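Local coordinates for SnoN,Epimerase SnoN (Streptomyces nogalater, PDB 5EP9), which is an epimerase of nogalamycin biosynthesis, a non-heme iron enzyme that depends on 2-oxoglutarate, at residues 116-130 / 232-246. Residues are numbered along the deposited sequence; the frame is centred on the assembly and turned at random.
With AKG (2-oxoglutaric acid), chain E.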
loop_
_atom_site.group_PDB
_atom_site.type_symbol
_atom_site.label_atom_id
_atom_site.label_comp_id
_atom_site.label_asym_id
_atom_site.label_seq_id
_atom_site.Cartn_x
_atom_site.Cartn_y
_atom_site.Cartn_z
ATOM N N SER A 116 -1.988 -13.359 10.517
ATOM C CA SER A 116 -2.494 -14.519 9.722
ATOM C C SER A 116 -1.687 -14.683 8.413
ATOM O O SER A 116 -0.991 -13.761 7.991
ATOM C CB SER A 116 -4.013 -14.299 9.334
ATOM O OG SER A 116 -4.191 -13.455 8.136
ATOM N N PRO A 117 -1.851 -15.804 7.743
ATOM C CA PRO A 117 -1.268 -15.934 6.422
ATOM C C PRO A 117 -1.928 -14.981 5.454
ATOM O O PRO A 117 -3.116 -14.676 5.589
ATOM C CB PRO A 117 -1.581 -17.376 6.016
ATOM C CG PRO A 117 -1.838 -18.098 7.302
ATOM C CD PRO A 117 -2.357 -17.096 8.273
ATOM N N LEU A 118 -1.115 -14.500 4.524
ATOM C CA LEU A 118 -1.497 -13.509 3.604
ATOM C C LEU A 118 -1.200 -13.907 2.174
ATOM O O LEU A 118 -0.380 -14.749 1.910
ATOM C CB LEU A 118 -0.784 -12.196 3.894
ATOM C CG LEU A 118 -1.010 -11.502 5.266
ATOM C CD1 LEU A 118 -0.009 -10.371 5.379
ATOM C CD2 LEU A 118 -2.431 -10.985 5.463
ATOM N N ARG A 119 -1.864 -13.194 1.282
ATOM C CA ARG A 119 -1.630 -13.193 -0.149
ATOM C C ARG A 119 -1.382 -11.789 -0.652
ATOM O O ARG A 119 -1.818 -10.798 -0.056
ATOM C CB ARG A 119 -2.842 -13.728 -0.909
ATOM C CG ARG A 119 -3.098 -15.191 -0.755
ATOM C CD ARG A 119 -4.484 -15.597 -1.253
ATOM N NE ARG A 119 -4.708 -17.017 -1.049
ATOM C CZ ARG A 119 -4.097 -17.990 -1.763
ATOM N NH1 ARG A 119 -3.330 -17.731 -2.811
ATOM N NH2 ARG A 119 -4.296 -19.231 -1.453
ATOM N N LEU A 120 -0.651 -11.713 -1.752
ATOM C CA LEU A 120 -0.458 -10.443 -2.443
ATOM C C LEU A 120 -1.702 -10.191 -3.271
ATOM O O LEU A 120 -2.147 -11.054 -3.984
ATOM C CB LEU A 120 0.751 -10.484 -3.353
ATOM C CG LEU A 120 0.938 -9.338 -4.351
ATOM C CD1 LEU A 120 1.268 -8.043 -3.634
ATOM C CD2 LEU A 120 2.059 -9.649 -5.357
ATOM N N PHE A 121 -2.195 -8.927 -3.207
ATOM C CA PHE A 121 -3.314 -8.464 -4.043
ATOM C C PHE A 121 -2.840 -7.645 -5.199
ATOM O O PHE A 121 -3.211 -7.856 -6.358
ATOM C CB PHE A 121 -4.352 -7.638 -3.220
ATOM C CG PHE A 121 -5.457 -7.066 -4.068
ATOM C CD1 PHE A 121 -6.334 -7.894 -4.733
ATOM C CD2 PHE A 121 -5.654 -5.704 -4.146
ATOM C CE1 PHE A 121 -7.352 -7.382 -5.485
ATOM C CE2 PHE A 121 -6.677 -5.163 -4.908
ATOM C CZ PHE A 121 -7.510 -6.010 -5.589
ATOM N N LYS A 122 -2.014 -6.689 -4.881
ATOM C CA LYS A 122 -1.326 -5.893 -5.950
ATOM C C LYS A 122 -0.151 -5.071 -5.438
ATOM O O LYS A 122 -0.045 -4.776 -4.214
ATOM C CB LYS A 122 -2.300 -4.932 -6.616
ATOM C CG LYS A 122 -2.704 -3.854 -5.645
ATOM C CD LYS A 122 -3.682 -2.885 -6.261
ATOM C CE LYS A 122 -3.963 -1.948 -5.143
ATOM N NZ LYS A 122 -4.792 -0.873 -5.651
ATOM N N LEU A 123 0.761 -4.751 -6.359
ATOM C CA LEU A 123 1.777 -3.745 -6.117
ATOM C C LEU A 123 1.631 -2.619 -7.104
ATOM O O LEU A 123 1.530 -2.866 -8.308
ATOM C CB LEU A 123 3.155 -4.314 -6.152
ATOM C CG LEU A 123 4.303 -3.312 -5.807
ATOM C CD1 LEU A 123 5.432 -3.958 -5.054
ATOM C CD2 LEU A 123 4.855 -2.584 -7.033
ATOM N N GLU A 124 1.704 -1.399 -6.601
ATOM C CA GLU A 124 1.820 -0.198 -7.487
ATOM C C GLU A 124 3.105 0.575 -7.332
ATOM O O GLU A 124 3.637 0.645 -6.251
ATOM C CB GLU A 124 0.631 0.717 -7.265
ATOM C CG GLU A 124 -0.697 0.078 -7.707
ATOM C CD GLU A 124 -1.950 0.918 -7.253
ATOM O OE1 GLU A 124 -1.823 1.817 -6.387
ATOM O OE2 GLU A 124 -3.028 0.744 -7.827
ATOM N N VAL A 125 3.590 1.193 -8.403
ATOM C CA VAL A 125 4.712 2.080 -8.326
ATOM C C VAL A 125 4.170 3.495 -8.287
ATOM O O VAL A 125 3.479 3.855 -9.209
ATOM C CB VAL A 125 5.624 1.919 -9.547
ATOM C CG1 VAL A 125 6.782 2.895 -9.539
ATOM C CG2 VAL A 125 6.176 0.505 -9.642
ATOM N N LEU A 126 4.574 4.312 -7.304
ATOM C CA LEU A 126 3.973 5.632 -7.131
ATOM C C LEU A 126 4.975 6.723 -7.385
ATOM O O LEU A 126 6.078 6.643 -6.924
ATOM C CB LEU A 126 3.352 5.822 -5.750
ATOM C CG LEU A 126 2.451 4.702 -5.268
ATOM C CD1 LEU A 126 1.940 5.029 -3.863
ATOM C CD2 LEU A 126 1.275 4.499 -6.174
ATOM N N LEU A 127 4.541 7.738 -8.112
ATOM C CA LEU A 127 5.321 8.934 -8.394
ATOM C C LEU A 127 4.511 10.224 -8.085
ATOM O O LEU A 127 3.442 10.420 -8.620
ATOM C CB LEU A 127 5.658 8.953 -9.868
ATOM C CG LEU A 127 6.297 10.210 -10.449
ATOM C CD1 LEU A 127 7.668 10.459 -9.846
ATOM C CD2 LEU A 127 6.380 10.118 -11.976
ATOM N N LYS A 128 5.072 11.060 -7.247
ATOM C CA LYS A 128 4.687 12.463 -7.139
ATOM C C LYS A 128 5.808 13.348 -7.487
ATOM O O LYS A 128 6.880 13.262 -6.935
ATOM C CB LYS A 128 4.286 12.901 -5.714
ATOM C CG LYS A 128 2.990 12.447 -5.216
ATOM C CD LYS A 128 2.688 13.261 -3.917
ATOM C CE LYS A 128 1.480 12.694 -3.196
ATOM N NZ LYS A 128 0.223 13.361 -3.575
ATOM N N GLU A 129 5.549 14.211 -8.424
ATOM C CA GLU A 129 6.520 15.166 -8.859
ATOM C C GLU A 129 5.892 16.347 -9.510
ATOM O O GLU A 129 4.761 16.303 -9.945
ATOM C CB GLU A 129 7.478 14.538 -9.893
ATOM C CG GLU A 129 6.809 14.269 -11.228
ATOM C CD GLU A 129 7.759 13.694 -12.258
ATOM O OE1 GLU A 129 8.997 13.575 -12.002
ATOM O OE2 GLU A 129 7.243 13.403 -13.347
ATOM N N ASN A 130 6.656 17.431 -9.500
ATOM C CA ASN A 130 6.288 18.683 -10.225
ATOM C C ASN A 130 6.791 18.674 -11.677
ATOM O O ASN A 130 7.953 18.423 -11.925
ATOM C CB ASN A 130 6.835 19.881 -9.505
ATOM C CG ASN A 130 6.314 19.949 -8.084
ATOM O OD1 ASN A 130 5.134 20.038 -7.874
ATOM N ND2 ASN A 130 7.204 19.933 -7.126
ATOM N N THR A 232 9.271 19.746 -3.634
ATOM C CA THR A 232 10.663 19.780 -4.029
ATOM C C THR A 232 10.816 19.488 -5.528
ATOM O O THR A 232 9.903 19.031 -6.196
ATOM C CB THR A 232 11.530 18.718 -3.262
ATOM O OG1 THR A 232 11.342 17.383 -3.795
ATOM C CG2 THR A 232 11.173 18.738 -1.768
ATOM N N ASP A 233 12.029 19.686 -5.995
ATOM C CA ASP A 233 12.450 19.341 -7.345
ATOM C C ASP A 233 12.826 17.905 -7.557
ATOM O O ASP A 233 13.202 17.613 -8.602
ATOM C CB ASP A 233 13.726 20.104 -7.689
ATOM C CG ASP A 233 13.494 21.540 -7.775
ATOM O OD1 ASP A 233 12.328 21.965 -7.660
ATOM O OD2 ASP A 233 14.482 22.304 -7.921
ATOM N N GLU A 234 12.824 17.071 -6.553
ATOM C CA GLU A 234 13.249 15.676 -6.662
ATOM C C GLU A 234 11.960 14.828 -6.561
ATOM O O GLU A 234 11.151 14.998 -5.666
ATOM C CB GLU A 234 14.289 15.247 -5.591
ATOM C CG GLU A 234 15.703 15.883 -5.712
ATOM C CD GLU A 234 15.771 17.363 -5.224
ATOM O OE1 GLU A 234 15.021 17.812 -4.275
ATOM O OE2 GLU A 234 16.602 18.124 -5.789
ATOM N N PRO A 235 11.780 13.913 -7.511
ATOM C CA PRO A 235 10.557 13.126 -7.486
ATOM C C PRO A 235 10.425 12.242 -6.276
ATOM O O PRO A 235 11.395 11.786 -5.692
ATOM C CB PRO A 235 10.630 12.312 -8.747
ATOM C CG PRO A 235 12.089 12.323 -9.163
ATOM C CD PRO A 235 12.691 13.572 -8.625
ATOM N N ARG A 236 9.206 12.071 -5.829
ATOM C CA ARG A 236 8.893 11.149 -4.760
ATOM C C ARG A 236 8.597 9.779 -5.456
ATOM O O ARG A 236 7.660 9.669 -6.241
ATOM C CB ARG A 236 7.671 11.576 -3.977
ATOM C CG ARG A 236 7.528 10.789 -2.686
ATOM C CD ARG A 236 6.146 10.896 -2.119
ATOM N NE ARG A 236 5.209 10.062 -2.844
ATOM C CZ ARG A 236 3.925 9.905 -2.555
ATOM N NH1 ARG A 236 3.302 10.588 -1.612
ATOM N NH2 ARG A 236 3.220 9.094 -3.292
ATOM N N LEU A 237 9.351 8.763 -5.092
ATOM C CA LEU A 237 9.227 7.436 -5.696
ATOM C C LEU A 237 9.174 6.381 -4.633
ATOM O O LEU A 237 9.991 6.406 -3.656
ATOM C CB LEU A 237 10.429 7.113 -6.596
ATOM C CG LEU A 237 10.413 7.879 -7.921
ATOM C CD1 LEU A 237 11.792 8.108 -8.543
ATOM C CD2 LEU A 237 9.564 7.181 -8.957
ATOM N N SER A 238 8.184 5.495 -4.796
ATOM C CA SER A 238 7.910 4.488 -3.786
ATOM C C SER A 238 7.110 3.411 -4.419
ATOM O O SER A 238 6.569 3.578 -5.544
ATOM C CB SER A 238 7.094 5.109 -2.601
ATOM O OG SER A 238 5.878 5.681 -3.060
ATOM N N THR A 239 6.928 2.363 -3.662
ATOM C CA THR A 239 5.937 1.388 -4.020
ATOM C C THR A 239 4.928 1.208 -2.915
ATOM O O THR A 239 5.303 1.289 -1.771
ATOM C CB THR A 239 6.559 -0.018 -4.351
ATOM O OG1 THR A 239 7.221 -0.517 -3.194
ATOM C CG2 THR A 239 7.535 0.086 -5.491
ATOM N N SER A 240 3.744 0.742 -3.314
ATOM C CA SER A 240 2.660 0.418 -2.404
ATOM C C SER A 240 2.037 -0.913 -2.735
ATOM O O SER A 240 1.563 -1.124 -3.834
ATOM C CB SER A 240 1.609 1.556 -2.460
ATOM O OG SER A 240 0.719 1.431 -1.449
ATOM N N ALA A 241 2.136 -1.833 -1.797
ATOM C CA ALA A 241 1.656 -3.156 -1.983
ATOM C C ALA A 241 0.563 -3.475 -0.978
ATOM O O ALA A 241 0.750 -3.297 0.207
ATOM C CB ALA A 241 2.786 -4.186 -1.831
ATOM N N VAL A 242 -0.524 -4.030 -1.472
ATOM C CA VAL A 242 -1.676 -4.464 -0.664
ATOM C C VAL A 242 -1.639 -5.991 -0.496
ATOM O O VAL A 242 -1.510 -6.716 -1.449
ATOM C CB VAL A 242 -2.988 -4.055 -1.358
ATOM C CG1 VAL A 242 -4.196 -4.523 -0.577
ATOM C CG2 VAL A 242 -3.029 -2.533 -1.554
ATOM N N TYR A 243 -1.595 -6.381 0.742
ATOM C CA TYR A 243 -1.692 -7.747 1.195
ATOM C C TYR A 243 -3.070 -8.024 1.884
ATOM O O TYR A 243 -3.656 -7.161 2.583
ATOM C CB TYR A 243 -0.608 -8.037 2.198
ATOM C CG TYR A 243 0.759 -7.713 1.643
ATOM C CD1 TYR A 243 1.287 -8.464 0.612
ATOM C CD2 TYR A 243 1.489 -6.617 2.072
ATOM C CE1 TYR A 243 2.519 -8.175 0.058
ATOM C CE2 TYR A 243 2.741 -6.345 1.513
ATOM C CZ TYR A 243 3.248 -7.098 0.517
ATOM O OH TYR A 243 4.485 -6.826 -0.027
ATOM N N MET A 244 -3.552 -9.220 1.662
ATOM C CA MET A 244 -4.878 -9.630 2.075
ATOM C C MET A 244 -4.774 -10.974 2.716
ATOM O O MET A 244 -3.913 -11.765 2.411
ATOM C CB MET A 244 -5.863 -9.683 0.903
ATOM C CG MET A 244 -5.502 -10.696 -0.185
ATOM S SD MET A 244 -6.553 -10.368 -1.651
ATOM C CE MET A 244 -5.794 -11.596 -2.723
ATOM N N ASP A 245 -5.748 -11.247 3.559
ATOM C CA ASP A 245 -5.921 -12.572 4.160
ATOM C C ASP A 245 -5.899 -13.656 3.107
ATOM O O ASP A 245 -6.519 -13.505 2.049
ATOM C CB ASP A 245 -7.274 -12.643 4.802
ATOM C CG ASP A 245 -7.381 -13.770 5.814
ATOM O OD1 ASP A 245 -7.410 -14.960 5.500
ATOM O OD2 ASP A 245 -7.543 -13.422 7.013
ATOM N N ALA A 246 -5.212 -14.739 3.404
ATOM C CA ALA A 246 -5.146 -15.846 2.472
ATOM C C ALA A 246 -6.521 -16.482 2.141
ATOM O O ALA A 246 -6.645 -17.137 1.144
ATOM C CB ALA A 246 -4.199 -16.911 2.989
HETATM C C1 AKG E . -1.869 4.062 0.169
HETATM O O1 AKG E . -2.873 3.435 0.596
HETATM O O2 AKG E . -0.742 3.521 0.052
HETATM C C2 AKG E . -1.987 5.502 -0.162
HETATM O O5 AKG E . -3.094 6.062 -0.032
HETATM C C3 AKG E . -0.717 6.220 -0.674
HETATM C C4 AKG E . -0.813 7.735 -0.829
HETATM C C5 AKG E . 0.421 8.427 -1.360
HETATM O O3 AKG E . 1.456 7.764 -1.555
HETATM O O4 AKG E . 0.376 9.663 -1.644
HETATM O O HOH W 1 5.935 7.950 -4.427
HETATM O O HOH W 2 9.312 17.129 -8.257
#
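Two cationic side chains, Lys128 and Arg236, run side by side from neighbouring strands, yet both serve the 2-oxoglutarate pocket. The aliphatic part of Lys128 lies over one face of the Arg236 guanidinium, with CG 3.8 Å above its centre, while the bend at chi4 (-93°) brings NZ to the backbone oxygens of Val83 and Val137, to which it is hydrogen-bonded. A bend at chi3 (76°) in Arg236 carries its guanidinium toward the cosubstrate: NH1 donates to AKG O4 at 3.1 Å, and NH2 adds two weak bonds, to AKG O3 and O4. Its rotation is fixed further by Gly171 O, which takes a bond from NH1, and by water 1, which accepts from NE at 2.7 Å and donates to Leu126 O. On the same face of the sheet, Ser240 OG bonds AKG O2 at 3.0 Å, and Leu126 CD1 packs between Ser240 CB and the ligand.

Behind these groups, strands 118-128 and 236-245, from the first and second SnoN parts of this fused construct, pair antiparallel in the centre of the large sheet of a cupin-type double-stranded beta-helix. A classic beta bulge interrupts the register where Phe121 and Lys122 both face Val242. Next to it, Met244 SD makes an oblique Met-aromatic contact with Phe121, 5.0 Å from the ring centroid.

Arginine and serine thus hold opposite ends of the cosubstrate, and the lysine's nearby positive charge probably strengthens the field that receives the distal carboxylate.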